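Local coordinates for protein putative glucoamylase (Bacteroides fragilis NCTC 9343, PDB 3EU8) that is a putative glucoamylase of the six-hairpin glycosidase clan, probably hydrolysing glycosidic bonds in a glucan or oligosaccharide, at residues Pro110-Gly115 / Gln121-Lys126; Tyr184-Pro189 / Trp193-Pro198. One frame throughout, in Å; residues are numbered along the deposited sequence.

Both contacts belong to long connections between helices of a mainly helical chain whose family belongs to the six-hairpin clan. Contact 1 comes first, in the segment that leads from helix 85-101 to helix 132-149; contact 2 follows in series, between helices 154-169 and 206-214. Their centres are about 14 Å apart, on the same side of the chain's centre and about 19 and 21 Å from it, centre to centre. Strand 112-114 of contact 1 pairs with 61-63, whereas strand 186-187 of contact 2 pairs with 130-131, just beyond contact 1. The salt bridge of Lys126 with Glu194 and the packing of Lys126 against Ser188 and Met195 join the two loops into one continuous peripheral region.

Contact 1 of 2, residues Pro110-Gly115 / Gln121-Lys126; sequences PHWWNG and QPFGQK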
ATOM      1  N   PRO A 110      10.478   9.481  -7.961  1.00 21.76           N
ATOM      2  CA  PRO A 110      10.535  10.082  -6.649  1.00 22.78           C
ATOM      3  C   PRO A 110       9.307   9.723  -5.812  1.00 22.66           C
ATOM      4  O   PRO A 110       8.312   9.278  -6.350  1.00 22.86           O
ATOM      5  CB  PRO A 110      10.502  11.573  -6.960  1.00 23.07           C
ATOM      6  CG  PRO A 110       9.707  11.654  -8.277  1.00 23.56           C
ATOM      7  CD  PRO A 110      10.180  10.483  -9.021  1.00 22.48           C
ATOM      8  N   HIS A 111       9.386   9.921  -4.505  1.00 22.37           N
ATOM      9  CA  HIS A 111       8.206   9.772  -3.650  1.00 21.35           C
ATOM     10  C   HIS A 111       7.085  10.719  -4.097  1.00 19.58           C
ATOM     11  O   HIS A 111       5.946  10.276  -4.342  1.00 20.33           O
ATOM     12  CB  HIS A 111       8.590   9.999  -2.194  1.00 21.04           C
ATOM     13  CG  HIS A 111       7.520   9.635  -1.202  1.00 21.88           C
ATOM     14  ND1 HIS A 111       7.795   9.473   0.140  1.00 24.78           N
ATOM     15  CD2 HIS A 111       6.200   9.343  -1.354  1.00 24.80           C
ATOM     16  CE1 HIS A 111       6.686   9.138   0.777  1.00 29.74           C
ATOM     17  NE2 HIS A 111       5.701   9.054  -0.103  1.00 20.62           N
ATOM     18  N   TRP A 112       7.416  11.996  -4.274  1.00 20.58           N
ATOM     19  CA  TRP A 112       6.437  13.021  -4.630  1.00 22.49           C
ATOM     20  C   TRP A 112       6.837  13.839  -5.828  1.00 22.26           C
ATOM     21  O   TRP A 112       8.036  14.066  -6.076  1.00 22.96           O
ATOM     22  CB  TRP A 112       6.219  13.997  -3.449  1.00 21.06           C
ATOM     23  CG  TRP A 112       5.653  13.341  -2.205  1.00 27.63           C
ATOM     24  CD1 TRP A 112       4.403  12.851  -2.057  1.00 27.48           C
ATOM     25  CD2 TRP A 112       6.320  13.114  -0.957  1.00 37.12           C
ATOM     26  NE1 TRP A 112       4.237  12.345  -0.812  1.00 26.11           N
ATOM     27  CE2 TRP A 112       5.393  12.486  -0.104  1.00 40.02           C
ATOM     28  CE3 TRP A 112       7.619  13.357  -0.478  1.00 46.24           C
ATOM     29  CZ2 TRP A 112       5.717  12.084   1.227  1.00 49.46           C
ATOM     30  CZ3 TRP A 112       7.953  12.933   0.859  1.00 42.68           C
ATOM     31  CH2 TRP A 112       7.003  12.324   1.684  1.00 43.27           C
ATOM     32  N   TRP A 113       5.824  14.273  -6.570  1.00 21.57           N
ATOM     33  CA  TRP A 113       5.938  15.367  -7.537  1.00 23.62           C
ATOM     34  C   TRP A 113       4.840  16.381  -7.209  1.00 22.85           C
ATOM     35  O   TRP A 113       3.848  16.047  -6.566  1.00 21.21           O
ATOM     36  CB  TRP A 113       5.624  14.975  -8.991  1.00 21.78           C
ATOM     37  CG  TRP A 113       6.362  13.857  -9.616  1.00 23.61           C
ATOM     38  CD1 TRP A 113       7.490  13.944 -10.360  1.00 24.18           C
ATOM     39  CD2 TRP A 113       5.968  12.477  -9.632  1.00 23.58           C
ATOM     40  NE1 TRP A 113       7.863  12.688 -10.799  1.00 22.50           N
ATOM     41  CE2 TRP A 113       6.931  11.775 -10.386  1.00 27.69           C
ATOM     42  CE3 TRP A 113       4.913  11.760  -9.050  1.00 24.79           C
ATOM     43  CZ2 TRP A 113       6.850  10.389 -10.608  1.00 27.02           C
ATOM     44  CZ3 TRP A 113       4.823  10.392  -9.270  1.00 26.77           C
ATOM     45  CH2 TRP A 113       5.799   9.716 -10.042  1.00 25.37           C
ATOM     46  N   ASN A 114       5.060  17.605  -7.663  1.00 21.16           N
ATOM     47  CA  ASN A 114       4.002  18.548  -7.871  1.00 22.27           C
ATOM     48  C   ASN A 114       3.287  18.126  -9.151  1.00 20.65           C
ATOM     49  O   ASN A 114       3.884  18.055 -10.221  1.00 20.86           O
ATOM     50  CB  ASN A 114       4.565  19.965  -7.973  1.00 20.26           C
ATOM     51  CG  ASN A 114       3.476  21.019  -8.038  1.00 24.89           C
ATOM     52  OD1 ASN A 114       2.375  20.769  -8.527  1.00 27.74           O
ATOM     53  ND2 ASN A 114       3.793  22.215  -7.575  1.00 25.25           N
ATOM     54  N   GLY A 115       2.015  17.768  -9.000  1.00 21.34           N
ATOM     55  CA  GLY A 115       1.209  17.279 -10.115  1.00 22.63           C
ATOM     56  C   GLY A 115       1.081  18.278 -11.241  1.00 22.50           C
ATOM     57  O   GLY A 115       0.933  17.885 -12.391  1.00 23.41           O
ATOM     58  N   GLN A 121       9.019  16.796  -5.768  1.00 24.86           N
ATOM     59  CA  GLN A 121       8.776  17.572  -4.569  1.00 26.72           C
ATOM     60  C   GLN A 121       9.580  16.881  -3.460  1.00 28.53           C
ATOM     61  O   GLN A 121       9.256  15.766  -3.068  1.00 26.27           O
ATOM     62  CB  GLN A 121       7.281  17.651  -4.260  1.00 26.91           C
ATOM     63  CG  GLN A 121       6.849  18.573  -3.105  1.00 30.44           C
ATOM     64  CD  GLN A 121       7.162  20.068  -3.331  1.00 31.40           C
ATOM     65  OE1 GLN A 121       6.634  20.733  -4.227  1.00 34.66           O
ATOM     66  NE2 GLN A 121       8.034  20.575  -2.516  1.00 30.44           N
ATOM     67  N   PRO A 122      10.666  17.516  -2.982  1.00 32.14           N
ATOM     68  CA  PRO A 122      11.494  16.806  -2.019  1.00 35.77           C
ATOM     69  C   PRO A 122      10.785  16.627  -0.690  1.00 41.05           C
ATOM     70  O   PRO A 122       9.963  17.466  -0.328  1.00 38.24           O
ATOM     71  CB  PRO A 122      12.694  17.734  -1.823  1.00 35.22           C
ATOM     72  CG  PRO A 122      12.629  18.719  -2.901  1.00 35.45           C
ATOM     73  CD  PRO A 122      11.193  18.856  -3.265  1.00 31.97           C
ATOM     74  N   PHE A 123      11.067  15.528   0.016  1.00 47.54           N
ATOM     75  CA  PHE A 123      10.906  15.565   1.471  1.00 51.95           C
ATOM     76  C   PHE A 123      12.225  15.803   2.128  1.00 54.64           C
ATOM     77  O   PHE A 123      13.064  14.904   2.194  1.00 57.33           O
ATOM     78  CB  PHE A 123      10.354  14.313   2.081  1.00 52.83           C
ATOM     79  CG  PHE A 123      10.038  14.467   3.552  1.00 56.78           C
ATOM     80  CD1 PHE A 123       8.863  15.110   3.952  1.00 56.76           C
ATOM     81  CD2 PHE A 123      10.929  14.012   4.530  1.00 62.30           C
ATOM     82  CE1 PHE A 123       8.555  15.265   5.288  1.00 60.15           C
ATOM     83  CE2 PHE A 123      10.639  14.170   5.886  1.00 63.34           C
ATOM     84  CZ  PHE A 123       9.448  14.799   6.267  1.00 64.92           C
ATOM     85  N   GLY A 124      12.400  17.006   2.654  1.00 56.08           N
ATOM     86  CA  GLY A 124      13.647  17.337   3.297  1.00 57.19           C
ATOM     87  C   GLY A 124      14.778  17.354   2.291  1.00 56.88           C
ATOM     88  O   GLY A 124      14.700  16.744   1.212  1.00 58.14           O
ATOM     89  N   GLN A 125      15.844  18.029   2.689  1.00 54.88           N
ATOM     90  CA  GLN A 125      16.850  18.526   1.773  1.00 54.05           C
ATOM     91  C   GLN A 125      17.392  17.470   0.801  1.00 50.67           C
ATOM     92  O   GLN A 125      17.481  17.735  -0.402  1.00 51.78           O
ATOM     93  CB  GLN A 125      18.001  19.134   2.587  1.00 55.26           C
ATOM     94  CG  GLN A 125      18.946  20.010   1.777  1.00 59.11           C
ATOM     95  CD  GLN A 125      20.366  20.011   2.329  1.00 64.76           C
ATOM     96  OE1 GLN A 125      20.649  19.369   3.352  1.00 66.75           O
ATOM     97  NE2 GLN A 125      21.272  20.732   1.651  1.00 63.51           N
ATOM     98  N   LYS A 126      17.748  16.291   1.322  1.00 46.35           N
ATOM     99  CA  LYS A 126      18.524  15.311   0.553  1.00 43.36           C
ATOM    100  C   LYS A 126      17.684  14.241  -0.181  1.00 39.32           C
ATOM    101  O   LYS A 126      18.216  13.514  -1.025  1.00 36.34           O
ATOM    102  CB  LYS A 126      19.594  14.662   1.439  1.00 43.92           C
ATOM    103  CG  LYS A 126      20.628  15.662   1.950  1.00 47.08           C
ATOM    104  CD  LYS A 126      21.861  14.998   2.528  1.00 51.49           C
ATOM    105  CE  LYS A 126      22.829  16.023   3.144  1.00 52.63           C
ATOM    106  NZ  LYS A 126      24.018  15.343   3.748  1.00 51.51           N
TER
HETATM  107  O   HOH W   1      10.136  13.114  -3.265  1.00 19.20           O
HETATM  108  O   HOH W   2       5.947  22.836  -5.687  1.00 35.96           O
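Trp112 and Gln121 close a short loop in antiparallel fashion, Gln121 lying beside strand 112-114, whose residue Trp113 is hydrogen-bonded to Val62 of strand 61-63. The backbones share one direct bond: Gln121 N donates to Trp112 O at 2.9 Å, nearly straight at 173°, though the donor stands 55° out of the carbonyl plane. The second bond of such a pair is replaced by a water, which accepts from Trp112 N at 3.1 Å and donates to Gln121 O at 2.8 Å. Beside this pairing the two CB atoms, of Trp112 and Gln121, meet at 3.9 Å. Gln121 sends CG anti to its own N (chi1 -173°) and then bends at chi2, which turns OE1 toward the Asn114 side chain. There another water bridges the side chains, accepting from Asn114 ND2 at 2.9 Å and donating to Gln121 OE1 at 2.7 Å, while Asn114 OD1 is bonded to the backbone N of Glu116. The Trp112 indole lies alongside Phe123, pointing the same way, with Gln121 O near the indole plane at its edge; the two six-membered rings are obliquely set, 5.8 Å between centroids, and their closest carbons are modelled too near to carry detail. His111 CG sits 3.5 Å above the plane of the Trp112 ring, over its centre, and Trp112 NE1 is bonded to Glu46 OE1. The ring is thus fixed from a face and from its N-H, whereas the loop closure itself rests on one direct backbone bond and two waters, an arrangement consistent with a hydrated surface contact.

Contact 2 of 2, residues Tyr184-Pro189 / Trp193-Pro198; sequences YWHWSP and WEMNFP
Trp193 reaches back to Trp187 and Tyr184 from the start of a type I beta turn, Trp193-Asn196, which follows strand 186-187 and returns the chain along it. The dense part is this aromatic cluster. Trp187 presents an edge to the Trp193 face, CD1 lying 3.5 Å from CZ2 of Trp193, while Trp193 offers an offset edge to the Tyr184 face, centroids 5.9 Å apart; His177 and Trp174 extend the group. The selenomethionine Met195 bends at chi2 and chi3 to lay CE over the His186 face, 3.8 Å from the centroid, with Trp185 CD1 over the opposite face. Pro198 CB rests over one face of Tyr184.

Waters fill the gap between the backbones: one takes a bond from Asn196 N and gives one to His186 O; another accepts from Phe197 N and is 3.0 Å from His186 ND1, direction open. One direct backbone bond joins the segments, Trp185 N to Phe197 O at 3.1 Å. The solvent side is looser: exposed Phe197 takes the edge of Trp185 on its face, offset, planes at 85°, and at exposed Asn196 a third water donates to OD1 and lies 2.7 Å from Tyr184 OH.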
ATOM      1  N   TYR A 184      19.384  -0.025  -1.775  1.00 23.11           N
ATOM      2  CA  TYR A 184      19.235   1.256  -1.103  1.00 24.47           C
ATOM      3  C   TYR A 184      17.910   1.920  -1.505  1.00 25.07           C
ATOM      4  O   TYR A 184      17.486   1.812  -2.642  1.00 26.24           O
ATOM      5  CB  TYR A 184      20.396   2.175  -1.447  1.00 26.67           C
ATOM      6  CG  TYR A 184      21.630   1.839  -0.701  1.00 22.60           C
ATOM      7  CD1 TYR A 184      22.339   0.683  -1.010  1.00 27.50           C
ATOM      8  CD2 TYR A 184      22.061   2.615   0.368  1.00 26.76           C
ATOM      9  CE1 TYR A 184      23.453   0.328  -0.296  1.00 21.86           C
ATOM     10  CE2 TYR A 184      23.200   2.280   1.067  1.00 31.40           C
ATOM     11  CZ  TYR A 184      23.888   1.122   0.734  1.00 24.97           C
ATOM     12  OH  TYR A 184      25.041   0.742   1.406  1.00 31.79           O
ATOM     13  N   TRP A 185      17.271   2.550  -0.538  1.00 24.78           N
ATOM     14  CA  TRP A 185      15.952   3.142  -0.664  1.00 27.40           C
ATOM     15  C   TRP A 185      15.979   4.350  -1.637  1.00 27.16           C
ATOM     16  O   TRP A 185      15.076   4.520  -2.447  1.00 26.76           O
ATOM     17  CB  TRP A 185      15.489   3.580   0.756  1.00 26.87           C
ATOM     18  CG  TRP A 185      14.056   3.931   0.933  1.00 31.24           C
ATOM     19  CD1 TRP A 185      13.314   4.837   0.205  1.00 35.24           C
ATOM     20  CD2 TRP A 185      13.166   3.394   1.926  1.00 34.80           C
ATOM     21  NE1 TRP A 185      12.025   4.888   0.686  1.00 34.21           N
ATOM     22  CE2 TRP A 185      11.905   4.015   1.743  1.00 38.63           C
ATOM     23  CE3 TRP A 185      13.312   2.449   2.955  1.00 36.78           C
ATOM     24  CZ2 TRP A 185      10.780   3.705   2.546  1.00 32.94           C
ATOM     25  CZ3 TRP A 185      12.193   2.142   3.757  1.00 32.90           C
ATOM     26  CH2 TRP A 185      10.945   2.765   3.534  1.00 31.16           C
ATOM     27  N   HIS A 186      17.030   5.158  -1.541  1.00 26.67           N
ATOM     28  CA  HIS A 186      17.109   6.441  -2.226  1.00 27.72           C
ATOM     29  C   HIS A 186      18.389   6.588  -3.047  1.00 29.33           C
ATOM     30  O   HIS A 186      19.406   5.977  -2.717  1.00 30.90           O
ATOM     31  CB  HIS A 186      17.110   7.640  -1.248  1.00 27.14           C
ATOM     32  CG  HIS A 186      16.186   7.521  -0.077  1.00 30.67           C
ATOM     33  ND1 HIS A 186      16.598   7.041   1.153  1.00 37.05           N
ATOM     34  CD2 HIS A 186      14.890   7.893   0.078  1.00 30.25           C
ATOM     35  CE1 HIS A 186      15.584   7.094   2.002  1.00 40.19           C
ATOM     36  NE2 HIS A 186      14.528   7.584   1.368  1.00 27.23           N
ATOM     37  N   TRP A 187      18.308   7.427  -4.085  1.00 27.47           N
ATOM     38  CA  TRP A 187      19.455   7.981  -4.790  1.00 27.67           C
ATOM     39  C   TRP A 187      19.104   9.367  -5.306  1.00 27.65           C
ATOM     40  O   TRP A 187      18.034   9.574  -5.861  1.00 27.73           O
ATOM     41  CB  TRP A 187      19.900   7.105  -5.958  1.00 29.41           C
ATOM     42  CG  TRP A 187      21.017   7.724  -6.744  1.00 27.55           C
ATOM     43  CD1 TRP A 187      22.334   7.747  -6.409  1.00 27.51           C
ATOM     44  CD2 TRP A 187      20.908   8.426  -7.999  1.00 28.45           C
ATOM     45  NE1 TRP A 187      23.051   8.433  -7.372  1.00 30.45           N
ATOM     46  CE2 TRP A 187      22.202   8.860  -8.351  1.00 27.97           C
ATOM     47  CE3 TRP A 187      19.835   8.751  -8.841  1.00 30.86           C
ATOM     48  CZ2 TRP A 187      22.464   9.583  -9.527  1.00 28.99           C
ATOM     49  CZ3 TRP A 187      20.096   9.465 -10.003  1.00 30.28           C
ATOM     50  CH2 TRP A 187      21.405   9.858 -10.344  1.00 28.21           C
ATOM     51  N   SER A 188      20.029  10.306  -5.133  1.00 29.25           N
ATOM     52  CA  SER A 188      19.897  11.693  -5.630  1.00 29.41           C
ATOM     53  C   SER A 188      21.005  12.084  -6.632  1.00 29.41           C
ATOM     54  O   SER A 188      22.197  11.798  -6.405  1.00 27.97           O
ATOM     55  CB  SER A 188      19.938  12.650  -4.425  1.00 28.87           C
ATOM     56  OG  SER A 188      20.005  13.985  -4.846  1.00 28.13           O
ATOM     57  N   PRO A 189      20.630  12.736  -7.745  1.00 30.42           N
ATOM     58  CA  PRO A 189      21.658  13.297  -8.653  1.00 32.56           C
ATOM     59  C   PRO A 189      22.584  14.282  -7.948  1.00 34.42           C
ATOM     60  O   PRO A 189      23.778  14.301  -8.215  1.00 34.24           O
ATOM     61  CB  PRO A 189      20.860  14.040  -9.732  1.00 32.42           C
ATOM     62  CG  PRO A 189      19.447  13.689  -9.522  1.00 36.88           C
ATOM     63  CD  PRO A 189      19.256  12.968  -8.219  1.00 31.37           C
ATOM     64  N   TRP A 193      24.361   9.016  -2.572  1.00 33.71           N
ATOM     65  CA  TRP A 193      23.916   7.963  -1.651  1.00 33.41           C
ATOM     66  C   TRP A 193      23.832   8.442  -0.190  1.00 34.51           C
ATOM     67  O   TRP A 193      23.771   7.622   0.737  1.00 33.16           O
ATOM     68  CB  TRP A 193      24.848   6.767  -1.769  1.00 30.67           C
ATOM     69  CG  TRP A 193      24.969   6.273  -3.175  1.00 35.06           C
ATOM     70  CD1 TRP A 193      26.012   6.475  -4.052  1.00 36.24           C
ATOM     71  CD2 TRP A 193      24.004   5.501  -3.880  1.00 32.73           C
ATOM     72  NE1 TRP A 193      25.740   5.868  -5.249  1.00 33.41           N
ATOM     73  CE2 TRP A 193      24.511   5.273  -5.172  1.00 28.75           C
ATOM     74  CE3 TRP A 193      22.734   5.020  -3.559  1.00 29.73           C
ATOM     75  CZ2 TRP A 193      23.803   4.563  -6.120  1.00 27.23           C
ATOM     76  CZ3 TRP A 193      22.049   4.310  -4.496  1.00 25.71           C
ATOM     77  CH2 TRP A 193      22.575   4.090  -5.757  1.00 25.13           C
ATOM     78  N   GLU A 194      23.818   9.758   0.013  1.00 35.17           N
ATOM     79  CA  GLU A 194      23.943  10.320   1.356  1.00 37.22           C
ATOM     80  C   GLU A 194      22.780   9.966   2.291  1.00 37.36           C
ATOM     81  O   GLU A 194      22.953   9.966   3.513  1.00 37.74           O
ATOM     82  CB  GLU A 194      24.123  11.830   1.295  1.00 37.16           C
ATOM     83  CG  GLU A 194      25.538  12.282   0.943  1.00 42.13           C
ATOM     84  CD  GLU A 194      25.649  13.813   0.872  1.00 46.71           C
ATOM     85  OE1 GLU A 194      25.041  14.489   1.742  1.00 42.91           O
ATOM     86  OE2 GLU A 194      26.334  14.329  -0.049  1.00 45.01           O
HETATM   87  N   MSE A 195      21.603   9.674   1.741  1.00 37.53           N
HETATM   88  CA  MSE A 195      20.490   9.198   2.579  1.00 38.07           C
HETATM   89  C   MSE A 195      20.883   7.867   3.217  1.00 37.63           C
HETATM   90  O   MSE A 195      20.518   7.585   4.354  1.00 38.29           O
HETATM   91  CB  MSE A 195      19.189   9.038   1.795  1.00 36.94           C
HETATM   92  CG  MSE A 195      18.520  10.325   1.363  1.00 40.20           C
HETATM   93 SE   MSE A 195      17.787  11.346   2.842  0.75 30.71          SE
HETATM   94  CE  MSE A 195      16.439  10.051   3.498  1.00 35.41           C
ATOM     95  N   ASN A 196      21.622   7.053   2.473  1.00 37.83           N
ATOM     96  CA  ASN A 196      22.275   5.883   3.029  1.00 38.30           C
ATOM     97  C   ASN A 196      21.363   4.922   3.806  1.00 37.20           C
ATOM     98  O   ASN A 196      21.600   4.620   4.958  1.00 37.47           O
ATOM     99  CB  ASN A 196      23.404   6.365   3.938  1.00 38.43           C
ATOM    100  CG  ASN A 196      24.335   5.253   4.333  1.00 41.13           C
ATOM    101  OD1 ASN A 196      24.475   4.277   3.609  1.00 41.54           O
ATOM    102  ND2 ASN A 196      24.976   5.395   5.483  1.00 35.98           N
ATOM    103  N   PHE A 197      20.338   4.416   3.157  1.00 36.08           N
ATOM    104  CA  PHE A 197      19.379   3.559   3.827  1.00 34.90           C
ATOM    105  C   PHE A 197      19.313   2.211   3.127  1.00 30.66           C
ATOM    106  O   PHE A 197      18.437   1.992   2.294  1.00 29.51           O
ATOM    107  CB  PHE A 197      18.013   4.278   3.828  1.00 35.67           C
ATOM    108  CG  PHE A 197      17.096   3.852   4.944  1.00 45.66           C
ATOM    109  CD1 PHE A 197      16.351   2.670   4.847  1.00 49.88           C
ATOM    110  CD2 PHE A 197      16.975   4.633   6.098  1.00 53.33           C
ATOM    111  CE1 PHE A 197      15.500   2.265   5.885  1.00 52.60           C
ATOM    112  CE2 PHE A 197      16.129   4.238   7.145  1.00 59.48           C
ATOM    113  CZ  PHE A 197      15.385   3.054   7.031  1.00 58.78           C
ATOM    114  N   PRO A 198      20.253   1.293   3.437  1.00 29.91           N
ATOM    115  CA  PRO A 198      20.062  -0.069   2.891  1.00 29.01           C
ATOM    116  C   PRO A 198      18.843  -0.713   3.536  1.00 28.88           C
ATOM    117  O   PRO A 198      18.608  -0.518   4.716  1.00 29.06           O
ATOM    118  CB  PRO A 198      21.363  -0.819   3.262  1.00 28.69           C
ATOM    119  CG  PRO A 198      21.983  -0.045   4.372  1.00 29.16           C
ATOM    120  CD  PRO A 198      21.457   1.392   4.287  1.00 28.41           C
TER
HETATM  121  O   HOH W   3      25.762   1.922   3.696  1.00 40.06           O
HETATM  122  O   HOH W   4      21.036   6.696  -0.678  1.00 22.12           O
HETATM  123  O   HOH W   5      19.165   5.473   0.804  1.00 28.65           O